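Local coordinates for integral membrane indolylacetylinositol arabinosyltransferase EmbB (Mycolicibacterium smegmatis MC2 155, PDB 7BVC), which probably transfers arabinose units in the mycobacterial cell membrane to build the arabinan of cell-wall arabinogalactan, and here holds the drug ethambutol, at residues A303-P315 against V488-P500. Residues are numbered along the deposited sequence; the frame is centred on the assembly and turned at random.
Sequences ANYFRWFGSPEDP and VLEATRIRTAIGP. With 95E (Ethambutol), chain I.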
ATOM      1  N   ALA B 303      24.674  15.033 -13.962  1.00 46.62           N
ATOM      2  CA  ALA B 303      24.303  13.637 -13.803  1.00 46.62           C
ATOM      3  C   ALA B 303      23.260  13.467 -12.705  1.00 46.62           C
ATOM      4  O   ALA B 303      23.024  14.356 -11.884  1.00 46.62           O
ATOM      5  CB  ALA B 303      25.530  12.792 -13.476  1.00 46.62           C
ATOM      6  N   ASN B 304      22.627  12.297 -12.703  1.00 49.69           N
ATOM      7  CA  ASN B 304      21.837  11.838 -11.568  1.00 49.69           C
ATOM      8  C   ASN B 304      22.800  11.143 -10.616  1.00 49.69           C
ATOM      9  O   ASN B 304      23.375  10.101 -10.951  1.00 49.69           O
ATOM     10  CB  ASN B 304      20.720  10.902 -12.013  1.00 49.69           C
ATOM     11  CG  ASN B 304      19.571  10.863 -11.034  1.00 49.69           C
ATOM     12  OD1 ASN B 304      19.670  10.262  -9.967  1.00 49.69           O
ATOM     13  ND2 ASN B 304      18.467  11.504 -11.394  1.00 49.69           N
ATOM     14  N   TYR B 305      22.988  11.726  -9.434  1.00 46.71           N
ATOM     15  CA  TYR B 305      24.130  11.363  -8.605  1.00 46.71           C
ATOM     16  C   TYR B 305      23.937  10.012  -7.927  1.00 46.71           C
ATOM     17  O   TYR B 305      24.880   9.218  -7.837  1.00 46.71           O
ATOM     18  CB  TYR B 305      24.372  12.459  -7.571  1.00 46.71           C
ATOM     19  CG  TYR B 305      25.647  12.307  -6.784  1.00 46.71           C
ATOM     20  CD1 TYR B 305      26.871  12.199  -7.423  1.00 46.71           C
ATOM     21  CD2 TYR B 305      25.625  12.281  -5.399  1.00 46.71           C
ATOM     22  CE1 TYR B 305      28.038  12.061  -6.703  1.00 46.71           C
ATOM     23  CE2 TYR B 305      26.785  12.146  -4.672  1.00 46.71           C
ATOM     24  CZ  TYR B 305      27.988  12.037  -5.328  1.00 46.71           C
ATOM     25  OH  TYR B 305      29.144  11.902  -4.603  1.00 46.71           O
ATOM     26  N   PHE B 306      22.726   9.725  -7.455  1.00 46.16           N
ATOM     27  CA  PHE B 306      22.504   8.641  -6.510  1.00 46.16           C
ATOM     28  C   PHE B 306      21.987   7.354  -7.142  1.00 46.16           C
ATOM     29  O   PHE B 306      21.817   6.366  -6.423  1.00 46.16           O
ATOM     30  CB  PHE B 306      21.522   9.091  -5.422  1.00 46.16           C
ATOM     31  CG  PHE B 306      22.004  10.262  -4.618  1.00 46.16           C
ATOM     32  CD1 PHE B 306      22.862  10.080  -3.551  1.00 46.16           C
ATOM     33  CD2 PHE B 306      21.592  11.545  -4.926  1.00 46.16           C
ATOM     34  CE1 PHE B 306      23.305  11.153  -2.812  1.00 46.16           C
ATOM     35  CE2 PHE B 306      22.031  12.621  -4.188  1.00 46.16           C
ATOM     36  CZ  PHE B 306      22.886  12.425  -3.130  1.00 46.16           C
ATOM     37  N   ARG B 307      21.741   7.324  -8.448  1.00 46.98           N
ATOM     38  CA  ARG B 307      21.059   6.170  -9.016  1.00 46.98           C
ATOM     39  C   ARG B 307      21.246   6.154 -10.526  1.00 46.98           C
ATOM     40  O   ARG B 307      21.651   7.150 -11.132  1.00 46.98           O
ATOM     41  CB  ARG B 307      19.571   6.193  -8.645  1.00 46.98           C
ATOM     42  CG  ARG B 307      18.818   4.886  -8.807  1.00 46.98           C
ATOM     43  CD  ARG B 307      17.374   5.071  -8.382  1.00 46.98           C
ATOM     44  NE  ARG B 307      16.501   3.993  -8.834  1.00 46.98           N
ATOM     45  CZ  ARG B 307      16.144   2.958  -8.084  1.00 46.98           C
ATOM     46  NH1 ARG B 307      15.343   2.025  -8.576  1.00 46.98           N
ATOM     47  NH2 ARG B 307      16.585   2.855  -6.841  1.00 46.98           N
ATOM     48  N   TRP B 308      20.969   4.988 -11.117  1.00 46.45           N
ATOM     49  CA  TRP B 308      20.854   4.810 -12.567  1.00 46.45           C
ATOM     50  C   TRP B 308      22.196   4.946 -13.284  1.00 46.45           C
ATOM     51  O   TRP B 308      22.281   5.553 -14.351  1.00 46.45           O
ATOM     52  CB  TRP B 308      19.824   5.772 -13.161  1.00 46.45           C
ATOM     53  CG  TRP B 308      18.426   5.415 -12.791  1.00 46.45           C
ATOM     54  CD1 TRP B 308      17.849   4.186 -12.877  1.00 46.45           C
ATOM     55  CD2 TRP B 308      17.429   6.290 -12.257  1.00 46.45           C
ATOM     56  NE1 TRP B 308      16.552   4.240 -12.437  1.00 46.45           N
ATOM     57  CE2 TRP B 308      16.270   5.523 -12.050  1.00 46.45           C
ATOM     58  CE3 TRP B 308      17.404   7.650 -11.936  1.00 46.45           C
ATOM     59  CZ2 TRP B 308      15.097   6.068 -11.539  1.00 46.45           C
ATOM     60  CZ3 TRP B 308      16.242   8.188 -11.427  1.00 46.45           C
ATOM     61  CH2 TRP B 308      15.103   7.399 -11.234  1.00 46.45           C
ATOM     62  N   PHE B 309      23.246   4.372 -12.696  1.00 46.39           N
ATOM     63  CA  PHE B 309      24.541   4.198 -13.359  1.00 46.39           C
ATOM     64  C   PHE B 309      25.116   5.513 -13.875  1.00 46.39           C
ATOM     65  O   PHE B 309      25.844   5.533 -14.870  1.00 46.39           O
ATOM     66  CB  PHE B 309      24.443   3.181 -14.497  1.00 46.39           C
ATOM     67  CG  PHE B 309      24.080   1.798 -14.042  1.00 46.39           C
ATOM     68  CD1 PHE B 309      25.057   0.919 -13.615  1.00 46.39           C
ATOM     69  CD2 PHE B 309      22.764   1.382 -14.036  1.00 46.39           C
ATOM     70  CE1 PHE B 309      24.726  -0.348 -13.195  1.00 46.39           C
ATOM     71  CE2 PHE B 309      22.431   0.115 -13.615  1.00 46.39           C
ATOM     72  CZ  PHE B 309      23.412  -0.750 -13.194  1.00 46.39           C
ATOM     73  N   GLY B 310      24.799   6.617 -13.212  1.00 47.89           N
ATOM     74  CA  GLY B 310      25.325   7.904 -13.627  1.00 47.89           C
ATOM     75  C   GLY B 310      24.773   8.411 -14.941  1.00 47.89           C
ATOM     76  O   GLY B 310      25.540   8.882 -15.790  1.00 47.89           O
ATOM     77  N   SER B 311      23.459   8.326 -15.132  1.00 47.75           N
ATOM     78  CA  SER B 311      22.776   8.828 -16.314  1.00 47.75           C
ATOM     79  C   SER B 311      22.180  10.200 -16.032  1.00 47.75           C
ATOM     80  O   SER B 311      21.664  10.435 -14.937  1.00 47.75           O
ATOM     81  CB  SER B 311      21.666   7.869 -16.746  1.00 47.75           C
ATOM     82  OG  SER B 311      20.500   8.063 -15.969  1.00 47.75           O
ATOM     83  N   PRO B 312      22.227  11.127 -16.986  1.00 48.67           N
ATOM     84  CA  PRO B 312      21.835  12.511 -16.689  1.00 48.67           C
ATOM     85  C   PRO B 312      20.334  12.716 -16.579  1.00 48.67           C
ATOM     86  O   PRO B 312      19.554  11.763 -16.667  1.00 48.67           O
ATOM     87  CB  PRO B 312      22.411  13.285 -17.878  1.00 48.67           C
ATOM     88  CG  PRO B 312      22.364  12.305 -18.992  1.00 48.67           C
ATOM     89  CD  PRO B 312      22.682  10.971 -18.377  1.00 48.67           C
ATOM     90  N   GLU B 313      19.926  13.964 -16.362  1.00 55.14           N
ATOM     91  CA  GLU B 313      18.529  14.359 -16.500  1.00 55.14           C
ATOM     92  C   GLU B 313      18.243  14.542 -17.984  1.00 55.14           C
ATOM     93  O   GLU B 313      18.793  15.451 -18.615  1.00 55.14           O
ATOM     94  CB  GLU B 313      18.260  15.644 -15.725  1.00 55.14           C
ATOM     95  CG  GLU B 313      18.640  15.564 -14.259  1.00 55.14           C
ATOM     96  CD  GLU B 313      17.903  14.464 -13.527  1.00 55.14           C
ATOM     97  OE1 GLU B 313      18.543  13.452 -13.178  1.00 55.14           O
ATOM     98  OE2 GLU B 313      16.683  14.611 -13.302  1.00 55.14           O
ATOM     99  N   ASP B 314      17.398  13.676 -18.544  1.00 55.27           N
ATOM    100  CA  ASP B 314      17.515  13.426 -19.974  1.00 55.27           C
ATOM    101  C   ASP B 314      17.079  14.645 -20.794  1.00 55.27           C
ATOM    102  O   ASP B 314      17.950  15.281 -21.403  1.00 55.27           O
ATOM    103  CB  ASP B 314      16.743  12.154 -20.338  1.00 55.27           C
ATOM    104  CG  ASP B 314      17.145  10.977 -19.486  1.00 55.27           C
ATOM    105  OD1 ASP B 314      18.272  10.994 -18.960  1.00 55.27           O
ATOM    106  OD2 ASP B 314      16.332  10.042 -19.337  1.00 55.27           O
ATOM    107  N   PRO B 315      15.778  15.044 -20.854  1.00 54.74           N
ATOM    108  CA  PRO B 315      15.494  16.385 -21.373  1.00 54.74           C
ATOM    109  C   PRO B 315      15.185  17.401 -20.282  1.00 54.74           C
ATOM    110  O   PRO B 315      15.103  18.602 -20.555  1.00 54.74           O
ATOM    111  CB  PRO B 315      14.290  16.147 -22.287  1.00 54.74           C
ATOM    112  CG  PRO B 315      13.561  15.023 -21.643  1.00 54.74           C
ATOM    113  CD  PRO B 315      14.512  14.295 -20.717  1.00 54.74           C
ATOM    114  N   VAL B 488      20.174  10.531 -24.796  1.00 47.40           N
ATOM    115  CA  VAL B 488      18.863  10.693 -24.179  1.00 47.40           C
ATOM    116  C   VAL B 488      18.067   9.399 -24.279  1.00 47.40           C
ATOM    117  O   VAL B 488      17.442   8.963 -23.305  1.00 47.40           O
ATOM    118  CB  VAL B 488      18.114  11.875 -24.822  1.00 47.40           C
ATOM    119  CG1 VAL B 488      16.626  11.778 -24.542  1.00 47.40           C
ATOM    120  CG2 VAL B 488      18.666  13.191 -24.308  1.00 47.40           C
ATOM    121  N   LEU B 489      18.085   8.758 -25.450  1.00 48.32           N
ATOM    122  CA  LEU B 489      17.391   7.483 -25.604  1.00 48.32           C
ATOM    123  C   LEU B 489      17.978   6.419 -24.687  1.00 48.32           C
ATOM    124  O   LEU B 489      17.238   5.637 -24.081  1.00 48.32           O
ATOM    125  CB  LEU B 489      17.451   7.027 -27.062  1.00 48.32           C
ATOM    126  CG  LEU B 489      16.530   7.753 -28.042  1.00 48.32           C
ATOM    127  CD1 LEU B 489      16.789   7.284 -29.463  1.00 48.32           C
ATOM    128  CD2 LEU B 489      15.077   7.544 -27.664  1.00 48.32           C
ATOM    129  N   GLU B 490      19.307   6.378 -24.564  1.00 50.45           N
ATOM    130  CA  GLU B 490      19.937   5.384 -23.700  1.00 50.45           C
ATOM    131  C   GLU B 490      19.561   5.598 -22.238  1.00 50.45           C
ATOM    132  O   GLU B 490      19.219   4.643 -21.527  1.00 50.45           O
ATOM    133  CB  GLU B 490      21.454   5.428 -23.869  1.00 50.45           C
ATOM    134  CG  GLU B 490      22.205   4.429 -23.011  1.00 50.45           C
ATOM    135  CD  GLU B 490      21.994   2.999 -23.463  1.00 50.45           C
ATOM    136  OE1 GLU B 490      21.966   2.099 -22.598  1.00 50.45           O
ATOM    137  OE2 GLU B 490      21.851   2.773 -24.682  1.00 50.45           O
ATOM    138  N   ALA B 491      19.614   6.845 -21.771  1.00 48.49           N
ATOM    139  CA  ALA B 491      19.284   7.121 -20.379  1.00 48.49           C
ATOM    140  C   ALA B 491      17.808   6.872 -20.098  1.00 48.49           C
ATOM    141  O   ALA B 491      17.447   6.405 -19.012  1.00 48.49           O
ATOM    142  CB  ALA B 491      19.674   8.552 -20.027  1.00 48.49           C
ATOM    143  N   THR B 492      16.937   7.173 -21.064  1.00 48.49           N
ATOM    144  CA  THR B 492      15.522   6.855 -20.893  1.00 48.49           C
ATOM    145  C   THR B 492      15.294   5.353 -20.840  1.00 48.49           C
ATOM    146  O   THR B 492      14.480   4.879 -20.041  1.00 48.49           O
ATOM    147  CB  THR B 492      14.700   7.472 -22.022  1.00 48.49           C
ATOM    148  OG1 THR B 492      14.956   8.879 -22.087  1.00 48.49           O
ATOM    149  CG2 THR B 492      13.219   7.248 -21.783  1.00 48.49           C
ATOM    150  N   ARG B 493      16.009   4.591 -21.670  1.00 49.42           N
ATOM    151  CA  ARG B 493      15.934   3.138 -21.598  1.00 49.42           C
ATOM    152  C   ARG B 493      16.341   2.639 -20.219  1.00 49.42           C
ATOM    153  O   ARG B 493      15.685   1.765 -19.644  1.00 49.42           O
ATOM    154  CB  ARG B 493      16.821   2.515 -22.676  1.00 49.42           C
ATOM    155  CG  ARG B 493      16.904   1.003 -22.604  1.00 49.42           C
ATOM    156  CD  ARG B 493      18.024   0.471 -23.478  1.00 49.42           C
ATOM    157  NE  ARG B 493      19.337   0.704 -22.883  1.00 49.42           N
ATOM    158  CZ  ARG B 493      19.979  -0.175 -22.122  1.00 49.42           C
ATOM    159  NH1 ARG B 493      19.434  -1.355 -21.862  1.00 49.42           N
ATOM    160  NH2 ARG B 493      21.170   0.123 -21.624  1.00 49.42           N
ATOM    161  N   ILE B 494      17.423   3.194 -19.669  1.00 47.95           N
ATOM    162  CA  ILE B 494      17.878   2.783 -18.340  1.00 47.95           C
ATOM    163  C   ILE B 494      16.814   3.093 -17.292  1.00 47.95           C
ATOM    164  O   ILE B 494      16.420   2.224 -16.500  1.00 47.95           O
ATOM    165  CB  ILE B 494      19.214   3.463 -17.994  1.00 47.95           C
ATOM    166  CG1 ILE B 494      20.305   3.033 -18.969  1.00 47.95           C
ATOM    167  CG2 ILE B 494      19.622   3.133 -16.574  1.00 47.95           C
ATOM    168  CD1 ILE B 494      21.639   3.671 -18.689  1.00 47.95           C
ATOM    169  N   ARG B 495      16.339   4.341 -17.266  1.00 49.85           N
ATOM    170  CA  ARG B 495      15.375   4.753 -16.250  1.00 49.85           C
ATOM    171  C   ARG B 495      14.068   3.979 -16.358  1.00 49.85           C
ATOM    172  O   ARG B 495      13.400   3.750 -15.345  1.00 49.85           O
ATOM    173  CB  ARG B 495      15.103   6.251 -16.358  1.00 49.85           C
ATOM    174  CG  ARG B 495      16.300   7.123 -16.053  1.00 49.85           C
ATOM    175  CD  ARG B 495      16.038   8.560 -16.453  1.00 49.85           C
ATOM    176  NE  ARG B 495      17.099   9.453 -16.002  1.00 49.85           N
ATOM    177  CZ  ARG B 495      16.997  10.258 -14.950  1.00 49.85           C
ATOM    178  NH1 ARG B 495      15.878  10.287 -14.241  1.00 49.85           N
ATOM    179  NH2 ARG B 495      18.015  11.036 -14.609  1.00 49.85           N
ATOM    180  N   THR B 496      13.685   3.573 -17.569  1.00 51.42           N
ATOM    181  CA  THR B 496      12.458   2.802 -17.728  1.00 51.42           C
ATOM    182  C   THR B 496      12.660   1.345 -17.336  1.00 51.42           C
ATOM    183  O   THR B 496      11.772   0.736 -16.729  1.00 51.42           O
ATOM    184  CB  THR B 496      11.962   2.904 -19.170  1.00 51.42           C
ATOM    185  OG1 THR B 496      11.869   4.281 -19.547  1.00 51.42           O
ATOM    186  CG2 THR B 496      10.596   2.257 -19.309  1.00 51.42           C
ATOM    187  N   ALA B 497      13.820   0.771 -17.662  1.00 50.83           N
ATOM    188  CA  ALA B 497      14.061  -0.629 -17.346  1.00 50.83           C
ATOM    189  C   ALA B 497      14.307  -0.847 -15.861  1.00 50.83           C
ATOM    190  O   ALA B 497      14.066  -1.948 -15.354  1.00 50.83           O
ATOM    191  CB  ALA B 497      15.245  -1.151 -18.158  1.00 50.83           C
ATOM    192  N   ILE B 498      14.784   0.171 -15.144  1.00 50.19           N
ATOM    193  CA  ILE B 498      15.144   0.035 -13.733  1.00 50.19           C
ATOM    194  C   ILE B 498      14.185   0.806 -12.830  1.00 50.19           C
ATOM    195  O   ILE B 498      13.504   0.219 -11.989  1.00 50.19           O
ATOM    196  CB  ILE B 498      16.605   0.466 -13.486  1.00 50.19           C
ATOM    197  CG1 ILE B 498      17.573  -0.600 -13.981  1.00 50.19           C
ATOM    198  CG2 ILE B 498      16.842   0.716 -12.012  1.00 50.19           C
ATOM    199  CD1 ILE B 498      19.007  -0.246 -13.731  1.00 50.19           C
ATOM    200  N   GLY B 499      14.121   2.128 -12.990  1.00 55.60           N
ATOM    201  CA  GLY B 499      13.463   2.963 -12.030  1.00 55.60           C
ATOM    202  C   GLY B 499      11.965   2.740 -12.003  1.00 55.60           C
ATOM    203  O   GLY B 499      11.400   2.030 -12.841  1.00 55.60           O
ATOM    204  N   PRO B 500      11.307   3.347 -11.016  1.00 59.10           N
ATOM    205  CA  PRO B 500       9.840   3.271 -10.946  1.00 59.10           C
ATOM    206  C   PRO B 500       9.211   3.832 -12.211  1.00 59.10           C
ATOM    207  O   PRO B 500       9.439   4.984 -12.582  1.00 59.10           O
ATOM    208  CB  PRO B 500       9.504   4.123  -9.716  1.00 59.10           C
ATOM    209  CG  PRO B 500      10.754   4.133  -8.903  1.00 59.10           C
ATOM    210  CD  PRO B 500      11.879   4.096  -9.888  1.00 59.10           C
TER
HETATM  211  C2  95E I1203      15.323  12.738  -9.321  1.00 52.87           C
HETATM  212  O12 95E I1203      10.611  10.624  -2.624  1.00 52.87           O
HETATM  213  C11 95E I1203      11.334  11.167  -3.694  1.00 52.87           C
HETATM  214  C10 95E I1203      12.239  10.091  -4.282  1.00 52.87           C
HETATM  215  C13 95E I1203      12.915   9.316  -3.163  1.00 52.87           C
HETATM  216  C14 95E I1203      12.354   7.913  -2.994  1.00 52.87           C
HETATM  217  N9  95E I1203      13.274  10.719  -5.078  1.00 52.87           N
HETATM  218  C8  95E I1203      12.660  11.490  -6.140  1.00 52.87           C
HETATM  219  C7  95E I1203      13.648  11.732  -7.275  1.00 52.87           C
HETATM  220  N6  95E I1203      14.007  13.137  -7.303  1.00 52.87           N
HETATM  221  C3  95E I1203      14.243  13.581  -8.662  1.00 52.87           C
HETATM  222  O1  95E I1203      15.741  13.413 -10.471  1.00 52.87           O
HETATM  223  C4  95E I1203      14.701  15.034  -8.635  1.00 52.87           C
HETATM  224  C5  95E I1203      13.719  15.947  -7.899  1.00 52.87           C
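R495 leaves helix 485-497 with CG anti to its carbonyl carbon (chi1 -65°) and then runs straight from CG to NE, while E313 bends at chi2 (-59°), and these torsions bring guanidinium and carboxylate together in a salt-bridge network of E313, D314 and R495. Within the GT-C family region of EmbB, this network ties the loop 303-315 to helix 485-497 and illustrates how a second-shell arginine can position a ligand-binding acid. R495 NH2 donates to P312 O at 2.7 Å and to E313 OE1 at 2.9 Å, the latter reached from above the carboxylate plane. OE1 also accepts from N304 ND2 on its syn side (2.6 Å), and this double grip should restrain the carboxylate beside the drug. Toward the guanidinium D314 offers charge without a directed N-H, its OD2 lying well out of plane, 3.5 Å from R495 NE. Nearer the helix backbone, R495 CG rests over one face of the W308 indole in a CH-pi contact, with R307 NE toward the rim of the opposite face; R307 NH2 is hydrogen-bonded to the backbone O of W1012, an ethambutol-pocket residue, and the two side chains also make a cation-pi contact. I498 meets the ring edges of W308 and F309, with CG2 at the indole and CD1 at F309 CE2. On the pocket side, E313 turns its other oxygen to the ligand, OE2 lying 3.2 Å from ethambutol O1.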